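Local coordinates for DNA protection during starvation protein (Agrobacterium tumefaciens, PDB 1O9R) that oxidises and stores iron inside a hollow dodecameric shell, protecting DNA from hydroxyl-radical damage without binding to it, at residues A[38-43]-A[50-55]. Residues are numbered along the deposited sequence; the frame is centred on the assembly and turned at random.
Sequences QAHWNL and AVHELL
His40 and His52 bring the C-terminal part of helix 12-42 against helix 48-75, the axes of segments 38-42 and 50-55 running roughly antiparallel (153°) and approaching to 8.8 Å, in the first helical hairpin of the ferritin-like bundle. Their imidazoles form an offset stack, centroids 3.6 Å apart and planes only 9° from parallel, each ring placing its CE1 over a face of the other. Two reciprocal, somewhat bent hydrogen bonds hold the pair: ND1 of each histidine donates to the backbone O of the other, His52 ND1 to His40 O at 2.8 Å, from above the carbonyl plane, and His40 ND1 to His52 O at 2.7 Å. Each acceptor lies in the plane of the donating ring, which fixes the ring rotation. His40 is an experimentally identified iron-binding residue, and its side chain lies about 4 Å from a bound iron(III) ion. Phe48 stacks on His52, and Trp152 and Phe153 of a neighbouring subunit meet the same ring steeply. Beside the histidines, Leu55 brings CD1 within 3.7 Å of His40 N. Leu43, with CG anti to its carbonyl carbon (chi1 -60°), points toward helix 48-75, where its CD1 packs 3.7 Å from Val51 CG1.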
loop_
_atom_site.group_PDB
_atom_site.type_symbol
_atom_site.label_atom_id
_atom_site.label_comp_id
_atom_site.label_asym_id
_atom_site.label_seq_id
_atom_site.Cartn_x
_atom_site.Cartn_y
_atom_site.Cartn_z
ATOM N N GLN A 38 2.564 -30.750 4.206
ATOM C CA GLN A 38 2.119 -31.972 4.900
ATOM C C GLN A 38 2.371 -31.819 6.385
ATOM O O GLN A 38 1.512 -32.127 7.246
ATOM C CB GLN A 38 2.878 -33.161 4.270
ATOM C CG GLN A 38 2.577 -34.468 5.073
ATOM C CD GLN A 38 1.163 -34.913 4.872
ATOM O OE1 GLN A 38 0.641 -35.663 5.764
ATOM N NE2 GLN A 38 0.471 -34.569 3.866
ATOM N N ALA A 39 3.560 -31.337 6.782
ATOM C CA ALA A 39 3.882 -31.163 8.198
ATOM C C ALA A 39 3.078 -30.039 8.777
ATOM O O ALA A 39 2.443 -30.186 9.845
ATOM C CB ALA A 39 5.378 -30.829 8.298
ATOM N N HIS A 40 2.967 -28.911 8.084
ATOM C CA HIS A 40 2.232 -27.755 8.560
ATOM C C HIS A 40 0.797 -28.070 8.941
ATOM O O HIS A 40 0.307 -27.584 10.016
ATOM C CB HIS A 40 2.312 -26.713 7.457
ATOM C CG HIS A 40 1.228 -25.712 7.301
ATOM N ND1 HIS A 40 1.326 -24.408 7.813
ATOM C CD2 HIS A 40 0.042 -25.761 6.633
ATOM C CE1 HIS A 40 0.271 -23.694 7.421
ATOM N NE2 HIS A 40 -0.518 -24.529 6.743
ATOM N N TRP A 41 0.086 -28.880 8.150
ATOM C CA TRP A 41 -1.320 -29.149 8.498
ATOM C C TRP A 41 -1.471 -30.015 9.735
ATOM O O TRP A 41 -2.457 -29.905 10.470
ATOM C CB TRP A 41 -2.013 -29.905 7.346
ATOM C CG TRP A 41 -2.155 -29.119 6.091
ATOM C CD1 TRP A 41 -2.583 -27.824 5.994
ATOM C CD2 TRP A 41 -1.863 -29.522 4.759
ATOM N NE1 TRP A 41 -2.575 -27.410 4.677
ATOM C CE2 TRP A 41 -2.120 -28.438 3.896
ATOM C CE3 TRP A 41 -1.403 -30.737 4.236
ATOM C CZ2 TRP A 41 -1.955 -28.547 2.500
ATOM C CZ3 TRP A 41 -1.231 -30.816 2.844
ATOM C CH2 TRP A 41 -1.500 -29.703 2.023
ATOM N N ASN A 42 -0.516 -30.931 9.937
ATOM C CA ASN A 42 -0.663 -32.010 10.914
ATOM C C ASN A 42 0.116 -31.859 12.184
ATOM O O ASN A 42 0.197 -32.784 13.039
ATOM C CB ASN A 42 -0.302 -33.359 10.237
ATOM C CG ASN A 42 -1.285 -33.715 9.131
ATOM O OD1 ASN A 42 -2.495 -33.887 9.429
ATOM N ND2 ASN A 42 -0.882 -33.790 7.858
ATOM N N LEU A 43 0.700 -30.699 12.444
ATOM C CA LEU A 43 1.431 -30.397 13.659
ATOM C C LEU A 43 0.512 -30.356 14.845
ATOM O O LEU A 43 -0.567 -29.745 14.771
ATOM C CB LEU A 43 1.971 -28.906 13.639
ATOM C CG LEU A 43 2.917 -28.587 12.509
ATOM C CD1 LEU A 43 3.332 -27.092 12.587
ATOM C CD2 LEU A 43 4.189 -29.430 12.492
ATOM N N ALA A 50 3.362 -20.831 15.908
ATOM C CA ALA A 50 4.549 -20.224 15.245
ATOM C C ALA A 50 5.193 -21.173 14.259
ATOM O O ALA A 50 5.643 -20.756 13.180
ATOM C CB ALA A 50 5.562 -19.860 16.339
ATOM N N VAL A 51 5.235 -22.465 14.536
ATOM C CA VAL A 51 5.828 -23.415 13.592
ATOM C C VAL A 51 4.919 -23.536 12.380
ATOM O O VAL A 51 5.363 -23.567 11.224
ATOM C CB VAL A 51 6.120 -24.757 14.269
ATOM C CG1 VAL A 51 6.708 -25.733 13.229
ATOM C CG2 VAL A 51 7.136 -24.590 15.401
ATOM N N HIS A 52 3.590 -23.602 12.563
ATOM C CA HIS A 52 2.652 -23.723 11.450
ATOM C C HIS A 52 2.827 -22.537 10.516
ATOM O O HIS A 52 2.888 -22.716 9.295
ATOM C CB HIS A 52 1.259 -23.718 12.094
ATOM C CG HIS A 52 0.092 -23.783 11.143
ATOM N ND1 HIS A 52 -0.350 -24.961 10.581
ATOM C CD2 HIS A 52 -0.771 -22.830 10.746
ATOM C CE1 HIS A 52 -1.450 -24.709 9.863
ATOM N NE2 HIS A 52 -1.722 -23.432 9.893
ATOM N N GLU A 53 2.901 -21.336 11.092
ATOM C CA GLU A 53 3.077 -20.165 10.216
ATOM C C GLU A 53 4.436 -20.106 9.532
ATOM O O GLU A 53 4.561 -19.705 8.380
ATOM C CB GLU A 53 2.783 -18.883 11.024
ATOM C CG GLU A 53 1.252 -18.857 11.376
ATOM C CD GLU A 53 0.865 -17.565 12.056
ATOM O OE1 GLU A 53 1.712 -16.846 12.571
ATOM O OE2 GLU A 53 -0.366 -17.277 12.144
ATOM N N LEU A 54 5.477 -20.488 10.240
ATOM C CA LEU A 54 6.839 -20.426 9.626
ATOM C C LEU A 54 6.897 -21.326 8.431
ATOM O O LEU A 54 7.448 -21.013 7.376
ATOM C CB LEU A 54 7.827 -20.809 10.697
ATOM C CG LEU A 54 9.297 -20.920 10.232
ATOM C CD1 LEU A 54 9.820 -19.580 9.744
ATOM C CD2 LEU A 54 10.188 -21.530 11.309
ATOM N N LEU A 55 6.325 -22.521 8.521
ATOM C CA LEU A 55 6.346 -23.471 7.411
ATOM C C LEU A 55 5.643 -22.872 6.197
ATOM O O LEU A 55 6.019 -23.233 5.060
ATOM C CB LEU A 55 5.716 -24.810 7.800
ATOM C CG LEU A 55 6.532 -25.532 8.880
ATOM C CD1 LEU A 55 5.800 -26.820 9.310
ATOM C CD2 LEU A 55 7.924 -25.893 8.330
#